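Local structure of putative membrane anchored protein (Corynebacterium diphtheriae, 3LSO) at residues N101-G106 with Q145-G150; T151-P156 with F184-V189; F53-S58 with F65-K70; S93-V98 with V117-D122. The protein is of unknown function but is probably anchored in the bacterial membrane, with an all-beta N-terminal domain related to immunoglobulin-like E-set folds. All blocks are in the same frame, centred on the assembly; numbering follows the deposited sequence.

In the fold
All four contacts lie in the N-terminal DIP2116-like domain and join antiparallel neighbours around a shared apolar interior. Interactions 2 and 3 are nearest, their centres about 10 Å apart: the ring of F154 packs on M55, and K188 N probably bonds to E57 O. Interaction 1 leads along the chain into interaction 2, about 12 Å away between centres, and the two meet where G150 O faces V189 N. Interaction 4 joins interaction 2 through N97 N and I155 O, and interaction 3 through the side chains of I69 and I120. Interactions 1 and 4 alternate along the chain, their centres about 16 Å apart, and touch through L104 and L118.

Interaction 1: N101-G106 with Q145-G150; sequences NVKLDG and QALTEG
N101 OD1 takes the backbone N-H of T148 at 3.3 Å, with the donor in the carbonyl plane, and a weak bond from T148 OG1 besides. The same amide uses its other end as well: N101 ND2 donates to T148 O at 3.3 Å, and that oxygen lies in the plane of the amide. The side chain thus reads both polar groups of one backbone residue, beside the short antiparallel pairing of V102 and K103 with A146 and Q145 in this E-set-like domain. It gets there by setting CG anti to the backbone N (chi1 -170°), which puts the amide on the side of its own carbonyl, facing T148. L147 N donates to N101 O (3.0 Å), and then K103 and Q145 form a hydrogen-bonded pair with both bonds nearly straight, K103 N to Q145 O at 3.1 Å and Q145 N to K103 O at 3.0 Å. V102 and A146, opposite each other, turn to the buried face, where V102 also packs on L113 and L144. On the exposed face the chains of K103 and Q145 run side by side in the same direction. L147 slants across the lysine there, its CD2 resting 3.7 Å from K103 CD.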
loop_
_atom_site.group_PDB
_atom_site.type_symbol
_atom_site.label_atom_id
_atom_site.label_comp_id
_atom_site.label_asym_id
_atom_site.label_seq_id
_atom_site.Cartn_x
_atom_site.Cartn_y
_atom_site.Cartn_z
ATOM N N ASN B 101 2.695 -24.246 -8.895
ATOM C CA ASN B 101 2.619 -23.103 -7.966
ATOM C C ASN B 101 1.437 -23.182 -6.980
ATOM O O ASN B 101 1.037 -22.181 -6.365
ATOM C CB ASN B 101 2.565 -21.811 -8.794
ATOM C CG ASN B 101 2.725 -20.534 -7.961
ATOM O OD1 ASN B 101 3.282 -20.531 -6.850
ATOM N ND2 ASN B 101 2.242 -19.426 -8.523
ATOM N N VAL B 102 0.895 -24.381 -6.813
ATOM C CA VAL B 102 -0.344 -24.551 -6.063
ATOM C C VAL B 102 -0.378 -25.889 -5.299
ATOM O O VAL B 102 0.205 -26.887 -5.738
ATOM C CB VAL B 102 -1.555 -24.445 -7.018
ATOM C CG1 VAL B 102 -1.846 -25.781 -7.625
ATOM C CG2 VAL B 102 -2.781 -23.928 -6.312
ATOM N N LYS B 103 -1.049 -25.884 -4.149
ATOM C CA LYS B 103 -1.290 -27.095 -3.371
ATOM C C LYS B 103 -2.735 -27.108 -2.817
ATOM O O LYS B 103 -3.389 -26.060 -2.727
ATOM C CB LYS B 103 -0.234 -27.256 -2.262
ATOM C CG LYS B 103 -0.463 -26.406 -1.027
ATOM C CD LYS B 103 0.730 -26.451 -0.082
ATOM C CE LYS B 103 0.319 -26.123 1.361
ATOM N NZ LYS B 103 1.400 -25.412 2.107
ATOM N N LEU B 104 -3.230 -28.296 -2.470
ATOM C CA LEU B 104 -4.560 -28.461 -1.867
ATOM C C LEU B 104 -4.589 -27.966 -0.430
ATOM O O LEU B 104 -3.642 -28.185 0.326
ATOM C CB LEU B 104 -4.974 -29.934 -1.896
ATOM C CG LEU B 104 -4.942 -30.591 -3.277
ATOM C CD1 LEU B 104 -4.759 -32.108 -3.214
ATOM C CD2 LEU B 104 -6.198 -30.249 -4.021
ATOM N N ASP B 105 -5.683 -27.317 -0.056
ATOM C CA ASP B 105 -5.875 -26.885 1.317
ATOM C C ASP B 105 -6.805 -27.855 2.064
ATOM O O ASP B 105 -8.025 -27.774 1.923
ATOM C CB ASP B 105 -6.423 -25.454 1.357
ATOM C CG ASP B 105 -6.149 -24.756 2.688
ATOM O OD1 ASP B 105 -5.424 -25.325 3.544
ATOM O OD2 ASP B 105 -6.657 -23.627 2.881
ATOM N N GLY B 106 -6.230 -28.773 2.844
ATOM C CA GLY B 106 -7.011 -29.764 3.599
ATOM C C GLY B 106 -7.210 -31.087 2.864
ATOM O O GLY B 106 -7.045 -31.164 1.634
ATOM N N GLN B 145 -4.503 -23.309 -2.207
ATOM C CA GLN B 145 -3.753 -22.086 -1.951
ATOM C C GLN B 145 -2.532 -22.012 -2.868
ATOM O O GLN B 145 -1.954 -23.041 -3.237
ATOM C CB GLN B 145 -3.373 -21.948 -0.473
ATOM C CG GLN B 145 -2.690 -23.160 0.134
ATOM C CD GLN B 145 -2.275 -22.924 1.582
ATOM O OE1 GLN B 145 -3.126 -22.779 2.466
ATOM N NE2 GLN B 145 -0.962 -22.895 1.831
ATOM N N ALA B 146 -2.162 -20.793 -3.254
ATOM C CA ALA B 146 -0.974 -20.577 -4.063
ATOM C C ALA B 146 0.244 -20.462 -3.157
ATOM O O ALA B 146 0.135 -20.000 -2.022
ATOM C CB ALA B 146 -1.134 -19.357 -4.887
ATOM N N LEU B 147 1.400 -20.889 -3.656
ATOM C CA LEU B 147 2.583 -21.030 -2.811
ATOM C C LEU B 147 3.369 -19.742 -2.736
ATOM O O LEU B 147 3.679 -19.260 -1.642
ATOM C CB LEU B 147 3.487 -22.152 -3.317
ATOM C CG LEU B 147 2.829 -23.471 -3.723
ATOM C CD1 LEU B 147 3.878 -24.485 -4.133
ATOM C CD2 LEU B 147 1.971 -24.005 -2.612
ATOM N N THR B 148 3.692 -19.195 -3.907
ATOM C CA THR B 148 4.430 -17.931 -4.021
ATOM C C THR B 148 3.768 -17.050 -5.077
ATOM O O THR B 148 3.105 -17.561 -5.989
ATOM C CB THR B 148 5.910 -18.168 -4.398
ATOM O OG1 THR B 148 5.985 -18.983 -5.572
ATOM C CG2 THR B 148 6.661 -18.864 -3.259
ATOM N N GLU B 149 3.947 -15.739 -4.948
ATOM C CA GLU B 149 3.305 -14.749 -5.828
ATOM C C GLU B 149 3.530 -15.017 -7.320
ATOM O O GLU B 149 4.513 -15.647 -7.705
ATOM C CB GLU B 149 3.777 -13.326 -5.476
ATOM C CG GLU B 149 5.228 -13.017 -5.879
ATOM C CD GLU B 149 5.671 -11.585 -5.567
ATOM O OE1 GLU B 149 4.960 -10.862 -4.832
ATOM O OE2 GLU B 149 6.750 -11.175 -6.065
ATOM N N GLY B 150 2.617 -14.531 -8.153
ATOM C CA GLY B 150 2.728 -14.732 -9.591
ATOM C C GLY B 150 1.416 -14.981 -10.310
ATOM O O GLY B 150 0.445 -14.236 -10.144
#

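Interaction 2: T151-P156 with F184-V189; sequences TLTFIP and FATVKV
Strands 151-156 and 185-189 run antiparallel, their axes 4.8 Å apart at closest approach and 167° between their directions. L152 and V187 form the central hydrogen-bonded pair, L152 N giving to V187 O at 2.9 Å and V187 N returning to L152 O at 3.0 Å. Further along, F154 N still reaches A185 O, but F154 O is taken by the N-H of F184 at 2.9 Å. Of the side chains, L152 and V187 share the buried face. L152, with CG beside its backbone N (chi1 -70°), also reaches diagonally to V189, CG and V189 CG2 being 3.7 Å apart. At the other end the CE2 and CZ side of the F184 ring lies against the pyrrolidine ring of P156, with CZ 3.7 Å from P156 CB. T151, T153 and T186 occupy the opposite, more solvent-accessible face. No helix is involved: strand 87-97 borders 150-167, strand 58-60 runs parallel to 185-190, and the F184 ring meets the ring of F53 with their planes about 15° apart, while F154 points inward onto V98 and L144.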
loop_
_atom_site.group_PDB
_atom_site.type_symbol
_atom_site.label_atom_id
_atom_site.label_comp_id
_atom_site.label_asym_id
_atom_site.label_seq_id
_atom_site.Cartn_x
_atom_site.Cartn_y
_atom_site.Cartn_z
ATOM N N THR B 151 1.396 -16.031 -11.126
ATOM C CA THR B 151 0.260 -16.303 -12.002
ATOM C C THR B 151 -0.078 -17.782 -11.994
ATOM O O THR B 151 0.813 -18.625 -11.960
ATOM C CB THR B 151 0.558 -15.871 -13.463
ATOM O OG1 THR B 151 1.098 -14.547 -13.477
ATOM C CG2 THR B 151 -0.708 -15.892 -14.312
ATOM N N LEU B 152 -1.370 -18.086 -12.017
ATOM C CA LEU B 152 -1.844 -19.459 -12.097
ATOM C C LEU B 152 -2.547 -19.650 -13.411
ATOM O O LEU B 152 -3.423 -18.850 -13.763
ATOM C CB LEU B 152 -2.806 -19.761 -10.961
ATOM C CG LEU B 152 -2.098 -19.824 -9.622
ATOM C CD1 LEU B 152 -3.091 -20.146 -8.526
ATOM C CD2 LEU B 152 -0.995 -20.858 -9.676
ATOM N N THR B 153 -2.171 -20.708 -14.132
ATOM C CA THR B 153 -2.773 -20.995 -15.440
ATOM C C THR B 153 -3.271 -22.436 -15.532
ATOM O O THR B 153 -2.500 -23.396 -15.384
ATOM C CB THR B 153 -1.825 -20.652 -16.615
ATOM O OG1 THR B 153 -1.215 -19.372 -16.387
ATOM C CG2 THR B 153 -2.601 -20.600 -17.915
ATOM N N PHE B 154 -4.572 -22.575 -15.771
ATOM C CA PHE B 154 -5.210 -23.881 -15.766
ATOM C C PHE B 154 -5.515 -24.404 -17.173
ATOM O O PHE B 154 -6.607 -24.191 -17.703
ATOM C CB PHE B 154 -6.476 -23.874 -14.890
ATOM C CG PHE B 154 -6.212 -23.737 -13.401
ATOM C CD1 PHE B 154 -4.915 -23.780 -12.878
ATOM C CD2 PHE B 154 -7.275 -23.606 -12.516
ATOM C CE1 PHE B 154 -4.687 -23.658 -11.510
ATOM C CE2 PHE B 154 -7.059 -23.489 -11.143
ATOM C CZ PHE B 154 -5.764 -23.516 -10.643
ATOM N N ILE B 155 -4.533 -25.089 -17.762
ATOM C CA ILE B 155 -4.659 -25.769 -19.051
ATOM C C ILE B 155 -5.343 -27.108 -18.810
ATOM O O ILE B 155 -5.220 -27.658 -17.729
ATOM C CB ILE B 155 -3.250 -26.053 -19.656
ATOM C CG1 ILE B 155 -2.340 -24.824 -19.559
ATOM C CG2 ILE B 155 -3.336 -26.552 -21.106
ATOM C CD1 ILE B 155 -2.917 -23.553 -20.161
ATOM N N PRO B 156 -6.082 -27.638 -19.809
ATOM C CA PRO B 156 -6.432 -29.069 -19.705
ATOM C C PRO B 156 -5.209 -29.966 -19.901
ATOM O O PRO B 156 -4.204 -29.532 -20.466
ATOM C CB PRO B 156 -7.439 -29.285 -20.847
ATOM C CG PRO B 156 -7.268 -28.113 -21.766
ATOM C CD PRO B 156 -6.796 -26.966 -20.914
ATOM N N PHE B 184 -8.907 -22.863 -18.881
ATOM C CA PHE B 184 -10.164 -22.680 -18.146
ATOM C C PHE B 184 -10.178 -21.415 -17.294
ATOM O O PHE B 184 -11.240 -20.802 -17.100
ATOM C CB PHE B 184 -10.462 -23.892 -17.251
ATOM C CG PHE B 184 -10.443 -25.211 -17.979
ATOM C CD1 PHE B 184 -11.369 -25.481 -19.000
ATOM C CD2 PHE B 184 -9.501 -26.176 -17.661
ATOM C CE1 PHE B 184 -11.354 -26.691 -19.694
ATOM C CE2 PHE B 184 -9.475 -27.388 -18.351
ATOM C CZ PHE B 184 -10.408 -27.643 -19.368
ATOM N N ALA B 185 -9.008 -21.035 -16.773
ATOM C CA ALA B 185 -8.900 -19.811 -15.989
ATOM C C ALA B 185 -7.475 -19.341 -15.685
ATOM O O ALA B 185 -6.508 -20.117 -15.689
ATOM C CB ALA B 185 -9.725 -19.905 -14.704
ATOM N N THR B 186 -7.380 -18.038 -15.449
ATOM C CA THR B 186 -6.164 -17.408 -14.996
ATOM C C THR B 186 -6.440 -16.757 -13.639
ATOM O O THR B 186 -7.506 -16.169 -13.434
ATOM C CB THR B 186 -5.661 -16.384 -16.042
ATOM O OG1 THR B 186 -4.653 -16.999 -16.860
ATOM C CG2 THR B 186 -5.081 -15.136 -15.381
ATOM N N VAL B 187 -5.500 -16.908 -12.706
ATOM C CA VAL B 187 -5.577 -16.200 -11.430
ATOM C C VAL B 187 -4.264 -15.475 -11.102
ATOM O O VAL B 187 -3.206 -16.101 -11.019
ATOM C CB VAL B 187 -5.972 -17.139 -10.263
ATOM C CG1 VAL B 187 -6.375 -16.321 -9.036
ATOM C CG2 VAL B 187 -7.111 -18.080 -10.669
ATOM N N LYS B 188 -4.346 -14.152 -10.940
ATOM C CA LYS B 188 -3.225 -13.354 -10.455
ATOM C C LYS B 188 -2.903 -13.750 -9.003
ATOM O O LYS B 188 -3.808 -13.958 -8.192
ATOM C CB LYS B 188 -3.554 -11.874 -10.549
ATOM N N VAL B 189 -1.623 -13.890 -8.679
ATOM C CA VAL B 189 -1.252 -14.225 -7.313
ATOM C C VAL B 189 -0.392 -13.137 -6.688
ATOM O O VAL B 189 0.784 -12.978 -7.024
ATOM C CB VAL B 189 -0.531 -15.577 -7.200
ATOM C CG1 VAL B 189 -0.396 -15.973 -5.749
ATOM C CG2 VAL B 189 -1.285 -16.636 -7.931
#

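Interaction 3: F53-S58 with F65-K70; sequences FEMPES and FDALIK
I69 CG1 and CD1 pack over one face of the F53 ring, toward its rim, and this is the tight half of the contact. CG1 of I69 sits 3.7 Å from the F53 ring centroid and 14° off the ring normal, a CH-pi contact. The branch continues so that I69 CD1 comes 3.6 Å from F53 CZ at the ring's far end; CG1 lies beside the isoleucine's own backbone N (chi1 -57°), and the two side chains point the same way into the interior. Next to them the CG of M55, a selenomethionine, rests on A67 CB at 3.7 Å. The backbone between is held by one hydrogen-bonded pair, E54 N to L68 O at 2.9 Å and L68 N to E54 O at 3.2 Å.

The other face is looser and wetter. E54 and K70 cross there as extended chains, and their salt bridge is long, 3.7 Å from E54 OE2 to K70 NZ; the same carboxylate oxygen lies near that of E52, a like charge that K70 would offset in part. This outer side is mixed, for L68 lies beside E54. Beyond M55 the two chains separate, P56 only grazing the F65 ring, and D66 turns away to a salt bridge with R143. With strand 64-77 bonded to both 41-54 and 132-146, the arrangement is consistent with a strand of a beta-sandwich, as in E-set domains.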
loop_
_atom_site.group_PDB
_atom_site.type_symbol
_atom_site.label_atom_id
_atom_site.label_comp_id
_atom_site.label_asym_id
_atom_site.label_seq_id
_atom_site.Cartn_x
_atom_site.Cartn_y
_atom_site.Cartn_z
ATOM N N PHE B 53 -14.988 -22.856 -14.808
ATOM C CA PHE B 53 -14.178 -22.715 -13.607
ATOM C C PHE B 53 -14.416 -21.348 -12.952
ATOM O O PHE B 53 -13.715 -20.377 -13.249
ATOM C CB PHE B 53 -12.700 -22.879 -13.969
ATOM C CG PHE B 53 -12.194 -24.292 -13.883
ATOM C CD1 PHE B 53 -12.571 -25.245 -14.814
ATOM C CD2 PHE B 53 -11.305 -24.664 -12.877
ATOM C CE1 PHE B 53 -12.078 -26.544 -14.724
ATOM C CE2 PHE B 53 -10.810 -25.968 -12.786
ATOM C CZ PHE B 53 -11.195 -26.901 -13.700
ATOM N N GLU B 54 -15.407 -21.274 -12.070
ATOM C CA GLU B 54 -15.737 -20.021 -11.402
ATOM C C GLU B 54 -14.756 -19.759 -10.258
ATOM O O GLU B 54 -14.848 -20.349 -9.183
ATOM C CB GLU B 54 -17.191 -20.025 -10.920
ATOM C CG GLU B 54 -18.221 -20.266 -12.038
ATOM C CD GLU B 54 -19.670 -20.366 -11.540
ATOM O OE1 GLU B 54 -19.914 -20.238 -10.318
ATOM O OE2 GLU B 54 -20.575 -20.570 -12.381
HETATM N N MSE B 55 -13.802 -18.874 -10.520
HETATM C CA MSE B 55 -12.737 -18.560 -9.578
HETATM C C MSE B 55 -12.613 -17.063 -9.379
HETATM O O MSE B 55 -12.993 -16.293 -10.268
HETATM C CB MSE B 55 -11.412 -19.089 -10.099
HETATM C CG MSE B 55 -10.972 -20.356 -9.436
HETATM SE SE MSE B 55 -9.375 -21.015 -10.299
HETATM C CE MSE B 55 -10.226 -21.595 -11.932
ATOM N N PRO B 56 -12.074 -16.638 -8.215
ATOM C CA PRO B 56 -11.789 -15.214 -8.011
ATOM C C PRO B 56 -10.679 -14.755 -8.963
ATOM O O PRO B 56 -9.899 -15.586 -9.457
ATOM C CB PRO B 56 -11.308 -15.161 -6.561
ATOM C CG PRO B 56 -10.760 -16.512 -6.302
ATOM C CD PRO B 56 -11.677 -17.438 -7.041
ATOM N N GLU B 57 -10.623 -13.455 -9.235
ATOM C CA GLU B 57 -9.630 -12.918 -10.167
ATOM C C GLU B 57 -8.210 -12.953 -9.613
ATOM O O GLU B 57 -7.256 -13.255 -10.343
ATOM C CB GLU B 57 -9.988 -11.493 -10.567
ATOM C CG GLU B 57 -11.168 -11.413 -11.508
ATOM C CD GLU B 57 -11.229 -10.096 -12.254
ATOM O OE1 GLU B 57 -10.663 -9.088 -11.763
ATOM O OE2 GLU B 57 -11.851 -10.072 -13.336
ATOM N N SER B 58 -8.083 -12.630 -8.329
ATOM C CA SER B 58 -6.798 -12.655 -7.655
ATOM C C SER B 58 -6.899 -13.135 -6.207
ATOM O O SER B 58 -7.922 -12.964 -5.542
ATOM C CB SER B 58 -6.141 -11.272 -7.706
ATOM O OG SER B 58 -6.666 -10.427 -6.701
ATOM N N PHE B 65 -8.411 -20.584 -1.030
ATOM C CA PHE B 65 -9.515 -20.095 -1.863
ATOM C C PHE B 65 -10.217 -21.245 -2.585
ATOM O O PHE B 65 -9.670 -22.334 -2.701
ATOM C CB PHE B 65 -9.021 -19.039 -2.866
ATOM C CG PHE B 65 -8.016 -19.562 -3.860
ATOM C CD1 PHE B 65 -8.433 -20.027 -5.112
ATOM C CD2 PHE B 65 -6.655 -19.592 -3.547
ATOM C CE1 PHE B 65 -7.516 -20.502 -6.034
ATOM C CE2 PHE B 65 -5.728 -20.075 -4.460
ATOM C CZ PHE B 65 -6.154 -20.525 -5.705
ATOM N N ASP B 66 -11.416 -20.969 -3.090
ATOM C CA ASP B 66 -12.298 -21.982 -3.645
ATOM C C ASP B 66 -12.465 -21.867 -5.154
ATOM O O ASP B 66 -12.717 -20.785 -5.675
ATOM C CB ASP B 66 -13.668 -21.877 -2.974
ATOM C CG ASP B 66 -13.596 -22.103 -1.482
ATOM O OD1 ASP B 66 -13.168 -23.204 -1.087
ATOM O OD2 ASP B 66 -13.956 -21.188 -0.698
ATOM N N ALA B 67 -12.319 -22.996 -5.848
ATOM C CA ALA B 67 -12.655 -23.105 -7.269
ATOM C C ALA B 67 -13.947 -23.906 -7.431
ATOM O O ALA B 67 -14.023 -25.064 -7.016
ATOM C CB ALA B 67 -11.525 -23.752 -8.028
ATOM N N LEU B 68 -14.971 -23.273 -7.998
ATOM C CA LEU B 68 -16.228 -23.963 -8.294
ATOM C C LEU B 68 -16.270 -24.438 -9.767
ATOM O O LEU B 68 -16.260 -23.631 -10.706
ATOM C CB LEU B 68 -17.456 -23.100 -7.918
ATOM C CG LEU B 68 -18.877 -23.691 -8.098
ATOM C CD1 LEU B 68 -19.161 -24.907 -7.182
ATOM C CD2 LEU B 68 -19.991 -22.634 -7.950
ATOM N N ILE B 69 -16.295 -25.754 -9.954
ATOM C CA ILE B 69 -16.352 -26.331 -11.287
ATOM C C ILE B 69 -17.755 -26.839 -11.605
ATOM O O ILE B 69 -18.247 -27.778 -10.977
ATOM C CB ILE B 69 -15.345 -27.484 -11.447
ATOM C CG1 ILE B 69 -13.917 -26.999 -11.146
ATOM C CG2 ILE B 69 -15.453 -28.077 -12.844
ATOM C CD1 ILE B 69 -12.938 -28.103 -10.762
ATOM N N LYS B 70 -18.393 -26.198 -12.575
ATOM C CA LYS B 70 -19.662 -26.667 -13.101
ATOM C C LYS B 70 -19.396 -27.458 -14.389
ATOM O O LYS B 70 -18.969 -26.907 -15.398
ATOM C CB LYS B 70 -20.622 -25.489 -13.338
ATOM C CG LYS B 70 -21.037 -24.754 -12.062
ATOM C CD LYS B 70 -22.183 -23.768 -12.302
ATOM C CE LYS B 70 -22.578 -23.045 -11.014
ATOM N NZ LYS B 70 -23.730 -22.128 -11.209
#

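Interaction 4: S93-V98 with V117-D122; sequences SIRINV and VLSIND
This is a regular antiparallel strand pairing between 87-97 and 117-129 in the N-terminal domain, with the two local axes 4.5 Å apart at closest and 160° between their directions. I94 with I120 and I96 with L118 are both hydrogen-bonded pairs with two bonds each; I120 N to I94 O, at 2.8 Å, is nearly straight. These four side chains turn to the buried face, where I94 CB stands 3.9 Å from I120 CB and the pair reaches I71 and I69 of strand 64-77. V98 extends the apolar row, its CG1 placed beside the backbone N (chi1 -63°) and 3.7 Å from L118 CB. The opposite face is mostly polar, with V117 among its residues. V117 CG1 lies over one face of the R95 guanidinium, 3.9 Å from NH2, while R95 NH1 bonds to T159 O on the neighbouring strand 150-167. Further along, S119 OG donates to N121 OD1 of its own strand at 2.8 Å. S93 OG approaches the same oxygen from across the pair, but so closely that its bond is doubtful at this resolution. Two hydroxyls near OD1 are consistent with the N121 amide oxygen facing them.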
loop_
_atom_site.group_PDB
_atom_site.type_symbol
_atom_site.label_atom_id
_atom_site.label_comp_id
_atom_site.label_asym_id
_atom_site.label_seq_id
_atom_site.Cartn_x
_atom_site.Cartn_y
_atom_site.Cartn_z
ATOM N N SER B 93 -11.577 -39.913 -13.554
ATOM C CA SER B 93 -10.476 -38.999 -13.332
ATOM C C SER B 93 -10.549 -37.839 -14.298
ATOM O O SER B 93 -10.434 -38.040 -15.503
ATOM C CB SER B 93 -9.147 -39.733 -13.545
ATOM O OG SER B 93 -8.379 -39.802 -12.356
ATOM N N ILE B 94 -10.739 -36.628 -13.780
ATOM C CA ILE B 94 -10.629 -35.416 -14.593
ATOM C C ILE B 94 -9.269 -34.819 -14.311
ATOM O O ILE B 94 -8.907 -34.630 -13.150
ATOM C CB ILE B 94 -11.681 -34.401 -14.224
ATOM C CG1 ILE B 94 -13.058 -35.029 -14.358
ATOM C CG2 ILE B 94 -11.576 -33.164 -15.122
ATOM C CD1 ILE B 94 -14.084 -34.416 -13.436
ATOM N N ARG B 95 -8.508 -34.526 -15.359
ATOM C CA ARG B 95 -7.136 -34.124 -15.174
ATOM C C ARG B 95 -6.897 -32.749 -15.745
ATOM O O ARG B 95 -7.111 -32.499 -16.943
ATOM C CB ARG B 95 -6.219 -35.162 -15.788
ATOM C CG ARG B 95 -6.547 -36.537 -15.266
ATOM C CD ARG B 95 -5.734 -37.597 -15.905
ATOM N NE ARG B 95 -4.347 -37.552 -15.467
ATOM C CZ ARG B 95 -3.338 -37.208 -16.256
ATOM N NH1 ARG B 95 -3.568 -36.867 -17.530
ATOM N NH2 ARG B 95 -2.105 -37.206 -15.767
ATOM N N ILE B 96 -6.494 -31.840 -14.868
ATOM C CA ILE B 96 -6.288 -30.462 -15.250
ATOM C C ILE B 96 -4.832 -30.194 -14.973
ATOM O O ILE B 96 -4.299 -30.655 -13.965
ATOM C CB ILE B 96 -7.167 -29.499 -14.404
ATOM C CG1 ILE B 96 -8.655 -29.864 -14.477
ATOM C CG2 ILE B 96 -6.943 -28.038 -14.788
ATOM C CD1 ILE B 96 -9.215 -30.002 -15.858
ATOM N N ASN B 97 -4.182 -29.486 -15.890
ATOM C CA ASN B 97 -2.844 -28.969 -15.657
ATOM C C ASN B 97 -2.972 -27.710 -14.818
ATOM O O ASN B 97 -3.605 -26.742 -15.244
ATOM C CB ASN B 97 -2.145 -28.659 -16.986
ATOM C CG ASN B 97 -0.650 -28.395 -16.830
ATOM O OD1 ASN B 97 -0.159 -28.030 -15.765
ATOM N ND2 ASN B 97 0.079 -28.576 -17.918
ATOM N N VAL B 98 -2.390 -27.723 -13.622
ATOM C CA VAL B 98 -2.458 -26.544 -12.758
ATOM C C VAL B 98 -1.113 -25.887 -12.525
ATOM O O VAL B 98 -1.052 -24.847 -11.889
ATOM C CB VAL B 98 -3.128 -26.832 -11.393
ATOM C CG1 VAL B 98 -4.574 -27.259 -11.588
ATOM C CG2 VAL B 98 -2.326 -27.858 -10.599
ATOM N N VAL B 117 -0.287 -31.767 -11.774
ATOM C CA VAL B 117 -1.538 -32.276 -12.301
ATOM C C VAL B 117 -2.530 -32.392 -11.169
ATOM O O VAL B 117 -2.224 -32.970 -10.128
ATOM C CB VAL B 117 -1.380 -33.632 -12.994
ATOM C CG1 VAL B 117 -2.653 -33.965 -13.745
ATOM C CG2 VAL B 117 -0.194 -33.619 -13.947
ATOM N N LEU B 118 -3.702 -31.800 -11.374
ATOM C CA LEU B 118 -4.795 -31.919 -10.440
ATOM C C LEU B 118 -5.736 -32.979 -10.952
ATOM O O LEU B 118 -6.302 -32.842 -12.037
ATOM C CB LEU B 118 -5.563 -30.603 -10.299
ATOM C CG LEU B 118 -6.809 -30.713 -9.393
ATOM C CD1 LEU B 118 -6.415 -31.029 -7.945
ATOM C CD2 LEU B 118 -7.658 -29.464 -9.445
ATOM N N SER B 119 -5.908 -34.033 -10.169
ATOM C CA SER B 119 -6.798 -35.095 -10.563
ATOM C C SER B 119 -8.060 -35.054 -9.718
ATOM O O SER B 119 -7.995 -35.033 -8.491
ATOM C CB SER B 119 -6.091 -36.436 -10.443
ATOM O OG SER B 119 -6.811 -37.434 -11.149
ATOM N N ILE B 120 -9.201 -34.999 -10.388
ATOM C CA ILE B 120 -10.497 -35.021 -9.736
ATOM C C ILE B 120 -11.091 -36.416 -9.915
ATOM O O ILE B 120 -11.594 -36.778 -10.990
ATOM C CB ILE B 120 -11.439 -33.954 -10.319
ATOM C CG1 ILE B 120 -10.765 -32.581 -10.287
ATOM C CG2 ILE B 120 -12.768 -33.933 -9.560
ATOM C CD1 ILE B 120 -11.512 -31.507 -11.042
ATOM N N ASN B 121 -11.024 -37.200 -8.846
ATOM C CA ASN B 121 -11.335 -38.603 -8.931
ATOM C C ASN B 121 -12.722 -38.948 -8.447
ATOM O O ASN B 121 -13.237 -38.320 -7.528
ATOM C CB ASN B 121 -10.276 -39.398 -8.194
ATOM C CG ASN B 121 -8.903 -39.130 -8.734
ATOM O OD1 ASN B 121 -8.698 -39.133 -9.938
ATOM N ND2 ASN B 121 -7.955 -38.872 -7.854
ATOM N N ASP B 122 -13.323 -39.936 -9.118
ATOM C CA ASP B 122 -14.542 -40.633 -8.671
ATOM C C ASP B 122 -15.697 -39.674 -8.346
ATOM O O ASP B 122 -16.468 -39.896 -7.421
ATOM C CB ASP B 122 -14.220 -41.604 -7.502
ATOM C CG ASP B 122 -13.051 -42.600 -7.830
ATOM O OD1 ASP B 122 -12.556 -42.673 -8.990
ATOM O OD2 ASP B 122 -12.624 -43.328 -6.908
#